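Local coordinates for protein carbohydrate esterase family 2 (CE2) (Chaetomium olivicolor, PDB 4XVH) that probably removes acetyl groups from plant polysaccharides such as xylan, joining an SGNH-type esterase domain to a putative carbohydrate-binding jelly-roll domain, at residues L5-P10 / Y197-S202; S43-I48 / D139-Y144; Q183-Y188 / V236-D241. One frame throughout, in Å; residues are numbered along the deposited sequence.

Contact 1: L5-P10 / Y197-S202; sequences LGRVNP and YPFPRS
R7 lies flat over one face of the Y197 ring, the guanidinium and ring planes only 11° apart and their centres 3.8 Å from each other. This is a stacked cation-pi pair: R7 CZ sits 3.5 Å from Y197 CD2, while further up the chain R7 CD makes a CH-pi contact with the same face, 4.0 Å from the Y197 ring centroid. A bend at chi3 (-71°) in an otherwise extended chain lets aliphatic part and guanidinium share one ring. The join is between domains: R7 belongs to the loop after strand 3-5 of the N-terminal beta sandwich, Y197 to a loop of the GDSL/SGNH hydrolase that leads to strand 207-211. The polar end of R7 reaches deeper into that hydrolase, where NH1 donates to the carbonyl oxygens of both Y185 and R187, and the cation also meets the Y185 ring; this fixes the turn of the buried guanidinium. Y197 is hemmed in as well. F199 N lies over its opposite face, and Y197 CD2 at its rim sits 3.5 Å above the middle of the F199 ring. F199 CE1 comes obliquely to within 4.2 Å of R7 NH2, and F199 in turn stacks on H245.

Contact 2: S43-I48 / D139-Y144; sequences SVDLVI and DNPKTY
The water between D45 and D139 is gripped by both carboxylates: it donates to D45 OD2 over 2.5 Å and to D139 OD1 over 2.8 Å, with about 106° between the two bonds at the water oxygen, close to tetrahedral. Both of its protons are thus spent on bridging two acidic groups whose nearest oxygens, D45 OD2 and D139 OD1, stand 4.3 Å apart without touching. Two like charges this close would be expected to disfavour each other; the water probably eases that, and so does R82, which forms a salt bridge with D45 OD1 and a long, weak ion pair with D139 OD2. D45 therefore divides its carboxylate, OD1 to the arginine and OD2 to the water. The direct touch across the contact is made by the same OD2, which rests against the ring of P141, 3.4 Å from its CG. The two side chains come at each other from opposite directions; the chi1 of -81°, with CG anti to the carbonyl carbon, sends the D45 carboxylate out from the strand to P141. P141 is held in a 3-10 segment, 140-142, where K142 N bonds back to D139 O. The next carbonyl after D139, N140 O, takes two donors from T143, the backbone N and OG1, the hydroxyl bond being 2.7 Å long and in the carbonyl plane. N140 ND2 ties the turn to V121 O. T143 is the N-cap residue of helix 144-151, whose first residue, Y144, packs on E315 and L319 of helix 309-327. On the other side, strand 44-48 runs antiparallel to both 54-56 and 73-81 in the sheet of the N-terminal domain, so the water and P141 lie between that sheet and the start of a hydrolase helix.

Contact 3: Q183-Y188 / V236-D241; sequences QLYTRY and VKFVQD
Y185 and F238 meet as an offset edge-to-face pair: the edge of the F238 ring is turned toward the face of Y185, the planes stand at 89° and the centroids are 5.9 Å apart. The nearest approach is lower down the tyrosine, where Y185 CB lies 4.2 Å from F238 CZ, at the edge of the phenylalanine ring and near its plane. F238 has CG anti to the backbone N (chi1 -173°), which carries the ring out from helix 228-243 toward the tyrosine. The side chains of Y185 and F238 both also touch I115 on strand 111-116, and the hydroxyl of Y185 bonds to D113 OD2 of the same strand, so the polar end of this buried ring has a fixed partner. Y185 itself is the second residue of a type I turn from L184 to R187, closed by R187 N bonding to L184 O. Q183 O receives both T186 N and T186 OG1, the latter at 2.7 Å and in the carbonyl plane. On the helix, K237 NZ reaches the syn lone pairs of both oxygens of D241, 3.0 Å from OD1 and 3.0 Å from OD2, a salt bridge one turn along. V239 packs on F251 and L253 of strand 250-254. Helix 228-243 packing on the parallel beta sheet, here with Y185 and F238 between, is characteristic of the alpha/beta/alpha fold of SGNH hydrolases.

In the fold
From the N terminus, residues 5-10 leave the first strand of the sandwich and meet 197-202 in contact 1, closing a loop that takes in most of the N-terminal domain and the first part of the hydrolase. Contact 2 opens and closes within it, tying strand 44-48 to the turn before helix 144-151, so contacts 1 and 2 both join the domains, their centres about 20 Å apart. Contact 3 starts after contact 2 has closed. Its first segment, 183-188, comes before 197-202 and its second after, so contacts 1 and 3 cross, and they touch directly, for example through Y197 N and T186 O. Contact 3 stays within the hydrolase, across the chain's centre from contact 2.

Contact 1: L5-P10 / Y197-S202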
loop_
_atom_site.group_PDB
_atom_site.type_symbol
_atom_site.label_atom_id
_atom_site.label_comp_id
_atom_site.label_asym_id
_atom_site.label_seq_id
_atom_site.Cartn_x
_atom_site.Cartn_y
_atom_site.Cartn_z
ATOM N N LEU A 5 10.419 -7.901 -2.566
ATOM C CA LEU A 5 9.851 -6.586 -2.742
ATOM C C LEU A 5 8.959 -6.226 -1.559
ATOM O O LEU A 5 8.137 -7.039 -1.136
ATOM C CB LEU A 5 9.045 -6.548 -4.041
ATOM C CG LEU A 5 9.847 -7.019 -5.253
ATOM C CD1 LEU A 5 8.990 -7.072 -6.532
ATOM C CD2 LEU A 5 11.033 -6.089 -5.441
ATOM N N GLY A 6 9.127 -5.017 -1.029
ATOM C CA GLY A 6 8.291 -4.578 0.073
ATOM C C GLY A 6 8.761 -5.161 1.396
ATOM O O GLY A 6 9.838 -5.771 1.473
ATOM N N ARG A 7 7.942 -4.998 2.435
ATOM C CA ARG A 7 8.327 -5.422 3.759
ATOM C C ARG A 7 7.964 -6.900 3.930
ATOM O O ARG A 7 6.785 -7.233 4.079
ATOM C CB ARG A 7 7.642 -4.554 4.815
ATOM C CG ARG A 7 8.043 -4.863 6.263
ATOM C CD ARG A 7 7.217 -4.033 7.236
ATOM N NE ARG A 7 7.580 -2.616 7.199
ATOM C CZ ARG A 7 7.189 -1.750 8.131
ATOM N NH1 ARG A 7 6.420 -2.192 9.139
ATOM N NH2 ARG A 7 7.569 -0.464 8.083
ATOM N N VAL A 8 8.971 -7.779 3.857
ATOM C CA VAL A 8 8.740 -9.224 3.948
ATOM C C VAL A 8 9.651 -9.817 5.006
ATOM O O VAL A 8 10.863 -9.691 4.925
ATOM C CB VAL A 8 8.969 -9.932 2.607
ATOM C CG1 VAL A 8 8.807 -11.477 2.731
ATOM C CG2 VAL A 8 7.987 -9.376 1.545
ATOM N N ASN A 9 9.055 -10.440 6.016
ATOM C CA ASN A 9 9.845 -11.044 7.086
ATOM C C ASN A 9 10.633 -12.225 6.528
ATOM O O ASN A 9 10.045 -13.211 6.117
ATOM C CB ASN A 9 8.926 -11.485 8.223
ATOM C CG ASN A 9 9.680 -11.955 9.463
ATOM O OD1 ASN A 9 10.880 -12.255 9.431
ATOM N ND2 ASN A 9 8.946 -12.048 10.567
ATOM N N PRO A 10 11.975 -12.126 6.500
ATOM C CA PRO A 10 12.736 -13.248 5.935
ATOM C C PRO A 10 12.657 -14.529 6.770
ATOM O O PRO A 10 13.011 -15.578 6.248
ATOM C CB PRO A 10 14.172 -12.717 5.885
ATOM C CG PRO A 10 14.235 -11.665 6.963
ATOM C CD PRO A 10 12.844 -11.048 7.011
ATOM N N TYR A 197 9.209 -5.551 13.281
ATOM C CA TYR A 197 10.029 -4.991 12.187
ATOM C C TYR A 197 11.288 -4.319 12.737
ATOM O O TYR A 197 11.191 -3.365 13.500
ATOM C CB TYR A 197 9.233 -3.977 11.345
ATOM C CG TYR A 197 9.977 -3.496 10.090
ATOM C CD1 TYR A 197 10.460 -4.407 9.127
ATOM C CD2 TYR A 197 10.176 -2.144 9.863
ATOM C CE1 TYR A 197 11.131 -3.964 7.983
ATOM C CE2 TYR A 197 10.833 -1.686 8.723
ATOM C CZ TYR A 197 11.316 -2.602 7.793
ATOM O OH TYR A 197 11.985 -2.129 6.690
ATOM N N PRO A 198 12.478 -4.793 12.328
ATOM C CA PRO A 198 13.685 -4.227 12.940
ATOM C C PRO A 198 14.150 -2.920 12.285
ATOM O O PRO A 198 15.168 -2.394 12.707
ATOM C CB PRO A 198 14.727 -5.338 12.757
ATOM C CG PRO A 198 14.317 -6.082 11.568
ATOM C CD PRO A 198 12.789 -5.904 11.412
ATOM N N PHE A 199 13.423 -2.401 11.296
ATOM C CA PHE A 199 13.901 -1.204 10.585
ATOM C C PHE A 199 15.370 -1.365 10.102
ATOM O O PHE A 199 16.273 -0.601 10.501
ATOM C CB PHE A 199 13.717 0.016 11.485
ATOM C CG PHE A 199 12.263 0.406 11.624
ATOM C CD1 PHE A 199 11.648 1.155 10.625
ATOM C CD2 PHE A 199 11.506 -0.038 12.700
ATOM C CE1 PHE A 199 10.287 1.481 10.694
ATOM C CE2 PHE A 199 10.138 0.292 12.800
ATOM C CZ PHE A 199 9.525 1.051 11.787
ATOM N N PRO A 200 15.618 -2.387 9.259
ATOM C CA PRO A 200 16.985 -2.604 8.772
ATOM C C PRO A 200 17.429 -1.424 7.926
ATOM O O PRO A 200 16.611 -0.822 7.205
ATOM C CB PRO A 200 16.869 -3.865 7.913
ATOM C CG PRO A 200 15.434 -3.805 7.434
ATOM C CD PRO A 200 14.677 -3.332 8.639
ATOM N N ARG A 201 18.710 -1.120 8.004
ATOM C CA ARG A 201 19.259 0.059 7.354
ATOM C C ARG A 201 19.360 -0.131 5.841
ATOM O O ARG A 201 19.664 0.808 5.097
ATOM C CB ARG A 201 20.637 0.371 7.982
ATOM C CG ARG A 201 21.229 1.732 7.592
ATOM C CD ARG A 201 20.189 2.819 7.756
ATOM N NE ARG A 201 20.672 4.163 7.432
ATOM C CZ ARG A 201 20.783 4.628 6.193
ATOM N NH1 ARG A 201 20.512 3.832 5.151
ATOM N NH2 ARG A 201 21.199 5.878 5.987
ATOM N N SER A 202 19.121 -1.360 5.383
ATOM C CA SER A 202 19.026 -1.636 3.947
ATOM C C SER A 202 17.812 -0.935 3.333
ATOM O O SER A 202 17.749 -0.713 2.098
ATOM C CB SER A 202 18.957 -3.153 3.684
ATOM O OG SER A 202 17.932 -3.811 4.437
#

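Contact 2: S43-I48 / D139-Y144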
loop_
_atom_site.group_PDB
_atom_site.type_symbol
_atom_site.label_atom_id
_atom_site.label_comp_id
_atom_site.label_asym_id
_atom_site.label_seq_id
_atom_site.Cartn_x
_atom_site.Cartn_y
_atom_site.Cartn_z
ATOM N N SER A 43 -4.673 -12.293 -4.310
ATOM C CA SER A 43 -4.425 -12.250 -5.754
ATOM C C SER A 43 -3.106 -11.556 -5.968
ATOM O O SER A 43 -2.678 -10.765 -5.136
ATOM C CB SER A 43 -5.545 -11.551 -6.534
ATOM O OG SER A 43 -5.628 -10.179 -6.234
ATOM N N VAL A 44 -2.461 -11.889 -7.071
ATOM C CA VAL A 44 -1.156 -11.368 -7.383
ATOM C C VAL A 44 -1.146 -11.011 -8.845
ATOM O O VAL A 44 -1.926 -11.587 -9.639
ATOM C CB VAL A 44 -0.014 -12.414 -7.114
ATOM C CG1 VAL A 44 0.027 -12.849 -5.646
ATOM C CG2 VAL A 44 -0.204 -13.629 -8.037
ATOM N N ASP A 45 -0.270 -10.071 -9.188
ATOM C CA ASP A 45 0.137 -9.800 -10.567
ATOM C C ASP A 45 1.422 -10.546 -10.855
ATOM O O ASP A 45 2.379 -10.411 -10.085
ATOM C CB ASP A 45 0.404 -8.308 -10.785
ATOM C CG ASP A 45 -0.845 -7.498 -11.004
ATOM O OD1 ASP A 45 -1.960 -8.072 -11.051
ATOM O OD2 ASP A 45 -0.695 -6.266 -11.179
ATOM N N LEU A 46 1.491 -11.269 -11.965
ATOM C CA LEU A 46 2.764 -11.862 -12.387
ATOM C C LEU A 46 3.178 -11.171 -13.680
ATOM O O LEU A 46 2.426 -11.225 -14.676
ATOM C CB LEU A 46 2.619 -13.385 -12.576
ATOM C CG LEU A 46 3.895 -14.115 -13.019
ATOM C CD1 LEU A 46 4.884 -14.208 -11.857
ATOM C CD2 LEU A 46 3.529 -15.494 -13.553
ATOM N N VAL A 47 4.323 -10.486 -13.674
ATOM C CA VAL A 47 4.743 -9.710 -14.835
ATOM C C VAL A 47 5.987 -10.364 -15.443
ATOM O O VAL A 47 7.005 -10.522 -14.772
ATOM C CB VAL A 47 5.031 -8.230 -14.485
ATOM C CG1 VAL A 47 5.789 -7.558 -15.620
ATOM C CG2 VAL A 47 3.697 -7.483 -14.187
ATOM N N ILE A 48 5.869 -10.774 -16.704
ATOM C CA ILE A 48 6.927 -11.498 -17.387
ATOM C C ILE A 48 7.523 -10.624 -18.486
ATOM O O ILE A 48 6.770 -10.095 -19.329
ATOM C CB ILE A 48 6.380 -12.807 -18.014
ATOM C CG1 ILE A 48 5.611 -13.611 -16.971
ATOM C CG2 ILE A 48 7.508 -13.648 -18.617
ATOM C CD1 ILE A 48 6.566 -14.116 -15.810
ATOM N N ASP A 139 -6.325 -4.123 -6.110
ATOM C CA ASP A 139 -5.294 -3.976 -7.132
ATOM C C ASP A 139 -4.221 -2.993 -6.667
ATOM O O ASP A 139 -4.130 -1.882 -7.180
ATOM C CB ASP A 139 -5.923 -3.507 -8.460
ATOM C CG ASP A 139 -5.013 -3.719 -9.668
ATOM O OD1 ASP A 139 -3.785 -3.862 -9.481
ATOM O OD2 ASP A 139 -5.532 -3.744 -10.829
ATOM N N ASN A 140 -3.420 -3.408 -5.683
ATOM C CA ASN A 140 -2.419 -2.512 -5.132
ATOM C C ASN A 140 -1.498 -1.945 -6.218
ATOM O O ASN A 140 -1.116 -0.795 -6.108
ATOM C CB ASN A 140 -1.580 -3.215 -4.036
ATOM C CG ASN A 140 -0.620 -2.247 -3.326
ATOM O OD1 ASN A 140 0.612 -2.357 -3.463
ATOM N ND2 ASN A 140 -1.189 -1.273 -2.581
ATOM N N PRO A 141 -1.124 -2.746 -7.253
ATOM C CA PRO A 141 -0.196 -2.178 -8.256
ATOM C C PRO A 141 -0.779 -0.997 -9.053
ATOM O O PRO A 141 -0.014 -0.319 -9.786
ATOM C CB PRO A 141 0.092 -3.356 -9.191
ATOM C CG PRO A 141 -0.060 -4.601 -8.318
ATOM C CD PRO A 141 -1.208 -4.229 -7.356
ATOM N N LYS A 142 -2.090 -0.764 -8.947
ATOM C CA LYS A 142 -2.693 0.365 -9.665
ATOM C C LYS A 142 -3.041 1.533 -8.751
ATOM O O LYS A 142 -3.710 2.479 -9.181
ATOM C CB LYS A 142 -3.959 -0.064 -10.407
ATOM C CG LYS A 142 -3.645 -0.947 -11.640
ATOM C CD LYS A 142 -4.874 -1.028 -12.588
ATOM C CE LYS A 142 -4.517 -1.747 -13.888
ATOM N NZ LYS A 142 -5.703 -1.781 -14.845
ATOM N N THR A 143 -2.616 1.473 -7.489
ATOM C CA THR A 143 -2.976 2.538 -6.539
ATOM C C THR A 143 -2.150 3.805 -6.772
ATOM O O THR A 143 -1.064 3.741 -7.331
ATOM C CB THR A 143 -2.783 2.106 -5.078
ATOM O OG1 THR A 143 -1.440 1.609 -4.891
ATOM C CG2 THR A 143 -3.834 1.007 -4.700
ATOM N N TYR A 144 -2.658 4.941 -6.285
ATOM C CA TYR A 144 -1.986 6.238 -6.412
ATOM C C TYR A 144 -0.549 6.154 -5.856
ATOM O O TYR A 144 0.387 6.692 -6.441
ATOM C CB TYR A 144 -2.788 7.343 -5.670
ATOM C CG TYR A 144 -2.645 7.183 -4.165
ATOM C CD1 TYR A 144 -3.333 6.170 -3.469
ATOM C CD2 TYR A 144 -1.740 7.969 -3.458
ATOM C CE1 TYR A 144 -3.139 5.977 -2.093
ATOM C CE2 TYR A 144 -1.546 7.795 -2.104
ATOM C CZ TYR A 144 -2.251 6.798 -1.421
ATOM O OH TYR A 144 -2.012 6.642 -0.062
HETATM O O HOH W 1 -2.399 -4.555 -11.859
#

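Contact 3: Q183-Y188 / V236-D241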
loop_
_atom_site.group_PDB
_atom_site.type_symbol
_atom_site.label_atom_id
_atom_site.label_comp_id
_atom_site.label_asym_id
_atom_site.label_seq_id
_atom_site.Cartn_x
_atom_site.Cartn_y
_atom_site.Cartn_z
ATOM N N GLN A 183 0.563 1.240 15.296
ATOM C CA GLN A 183 0.955 -0.028 15.885
ATOM C C GLN A 183 1.291 -1.062 14.808
ATOM O O GLN A 183 2.276 -1.785 14.929
ATOM C CB GLN A 183 -0.163 -0.562 16.812
ATOM C CG GLN A 183 0.076 -1.953 17.390
ATOM C CD GLN A 183 -1.107 -2.419 18.275
ATOM O OE1 GLN A 183 -2.058 -1.669 18.482
ATOM N NE2 GLN A 183 -1.039 -3.654 18.789
ATOM N N LEU A 184 0.450 -1.142 13.782
ATOM C CA LEU A 184 0.643 -2.108 12.714
ATOM C C LEU A 184 1.952 -1.839 11.981
ATOM O O LEU A 184 2.636 -2.761 11.551
ATOM C CB LEU A 184 -0.545 -2.065 11.742
ATOM C CG LEU A 184 -1.821 -2.613 12.445
ATOM C CD1 LEU A 184 -3.068 -2.530 11.565
ATOM C CD2 LEU A 184 -1.618 -4.028 12.995
ATOM N N TYR A 185 2.287 -0.560 11.837
ATOM C CA TYR A 185 3.548 -0.166 11.202
ATOM C C TYR A 185 4.810 -0.660 11.941
ATOM O O TYR A 185 5.917 -0.614 11.368
ATOM C CB TYR A 185 3.601 1.354 11.056
ATOM C CG TYR A 185 4.725 1.904 10.191
ATOM C CD1 TYR A 185 4.702 1.767 8.795
ATOM C CD2 TYR A 185 5.781 2.587 10.765
ATOM C CE1 TYR A 185 5.722 2.298 8.011
ATOM C CE2 TYR A 185 6.783 3.106 9.999
ATOM C CZ TYR A 185 6.767 2.964 8.638
ATOM O OH TYR A 185 7.787 3.527 7.898
ATOM N N THR A 186 4.668 -1.154 13.174
ATOM C CA THR A 186 5.842 -1.700 13.884
ATOM C C THR A 186 6.065 -3.185 13.603
ATOM O O THR A 186 7.038 -3.780 14.085
ATOM C CB THR A 186 5.752 -1.554 15.423
ATOM O OG1 THR A 186 4.711 -2.394 15.928
ATOM C CG2 THR A 186 5.491 -0.103 15.840
ATOM N N ARG A 187 5.162 -3.788 12.837
ATOM C CA ARG A 187 5.199 -5.237 12.646
ATOM C C ARG A 187 5.912 -5.610 11.368
ATOM O O ARG A 187 5.832 -4.863 10.416
ATOM C CB ARG A 187 3.756 -5.801 12.613
ATOM C CG ARG A 187 2.986 -5.600 13.915
ATOM C CD ARG A 187 1.554 -6.106 13.752
ATOM N NE ARG A 187 0.848 -6.090 15.028
ATOM C CZ ARG A 187 -0.349 -6.630 15.202
ATOM N NH1 ARG A 187 -0.961 -7.231 14.183
ATOM N NH2 ARG A 187 -0.929 -6.570 16.391
ATOM N N TYR A 188 6.567 -6.771 11.326
ATOM C CA TYR A 188 7.227 -7.198 10.094
ATOM C C TYR A 188 6.156 -7.582 9.086
ATOM O O TYR A 188 5.843 -6.810 8.186
ATOM C CB TYR A 188 8.175 -8.395 10.295
ATOM C CG TYR A 188 9.427 -8.246 9.430
ATOM C CD1 TYR A 188 10.705 -8.413 9.958
ATOM C CD2 TYR A 188 9.314 -7.745 8.125
ATOM C CE1 TYR A 188 11.839 -8.233 9.165
ATOM C CE2 TYR A 188 10.429 -7.543 7.335
ATOM C CZ TYR A 188 11.685 -7.796 7.855
ATOM O OH TYR A 188 12.767 -7.562 7.038
ATOM N N VAL A 236 1.091 14.373 14.029
ATOM C CA VAL A 236 2.428 14.867 14.344
ATOM C C VAL A 236 3.252 13.767 15.028
ATOM O O VAL A 236 4.373 13.466 14.620
ATOM C CB VAL A 236 2.349 16.128 15.222
ATOM C CG1 VAL A 236 3.729 16.501 15.765
ATOM C CG2 VAL A 236 1.747 17.282 14.405
ATOM N N LYS A 237 2.660 13.109 16.016
ATOM C CA LYS A 237 3.364 12.070 16.754
ATOM C C LYS A 237 3.772 10.864 15.872
ATOM O O LYS A 237 4.868 10.309 16.024
ATOM C CB LYS A 237 2.485 11.618 17.928
ATOM C CG LYS A 237 3.112 10.570 18.829
ATOM C CD LYS A 237 4.392 11.098 19.490
ATOM C CE LYS A 237 4.826 10.184 20.651
ATOM N NZ LYS A 237 4.669 8.741 20.249
ATOM N N PHE A 238 2.886 10.463 14.954
ATOM C CA PHE A 238 3.151 9.327 14.072
ATOM C C PHE A 238 4.374 9.643 13.176
ATOM O O PHE A 238 5.291 8.844 13.055
ATOM C CB PHE A 238 1.917 8.999 13.215
ATOM C CG PHE A 238 2.053 7.730 12.394
ATOM C CD1 PHE A 238 2.887 6.701 12.815
ATOM C CD2 PHE A 238 1.356 7.577 11.207
ATOM C CE1 PHE A 238 3.035 5.530 12.055
ATOM C CE2 PHE A 238 1.484 6.417 10.447
ATOM C CZ PHE A 238 2.346 5.379 10.890
ATOM N N VAL A 239 4.384 10.825 12.584
ATOM C CA VAL A 239 5.535 11.232 11.808
ATOM C C VAL A 239 6.793 11.297 12.688
ATOM O O VAL A 239 7.855 10.780 12.309
ATOM C CB VAL A 239 5.271 12.581 11.115
ATOM C CG1 VAL A 239 6.559 13.143 10.539
ATOM C CG2 VAL A 239 4.194 12.387 9.989
ATOM N N GLN A 240 6.689 11.894 13.874
ATOM C CA GLN A 240 7.849 11.960 14.740
ATOM C C GLN A 240 8.334 10.540 15.056
ATOM O O GLN A 240 9.541 10.280 15.055
ATOM C CB GLN A 240 7.522 12.741 16.011
ATOM C CG GLN A 240 7.394 14.236 15.755
ATOM C CD GLN A 240 6.826 15.001 16.935
ATOM O OE1 GLN A 240 6.219 14.427 17.832
ATOM N NE2 GLN A 240 7.029 16.307 16.939
ATOM N N ASP A 241 7.401 9.614 15.292
ATOM C CA ASP A 241 7.781 8.225 15.575
ATOM C C ASP A 241 8.502 7.587 14.367
ATOM O O ASP A 241 9.494 6.859 14.544
ATOM C CB ASP A 241 6.560 7.388 15.962
ATOM C CG ASP A 241 6.023 7.736 17.344
ATOM O OD1 ASP A 241 6.736 8.390 18.135
ATOM O OD2 ASP A 241 4.883 7.349 17.634
#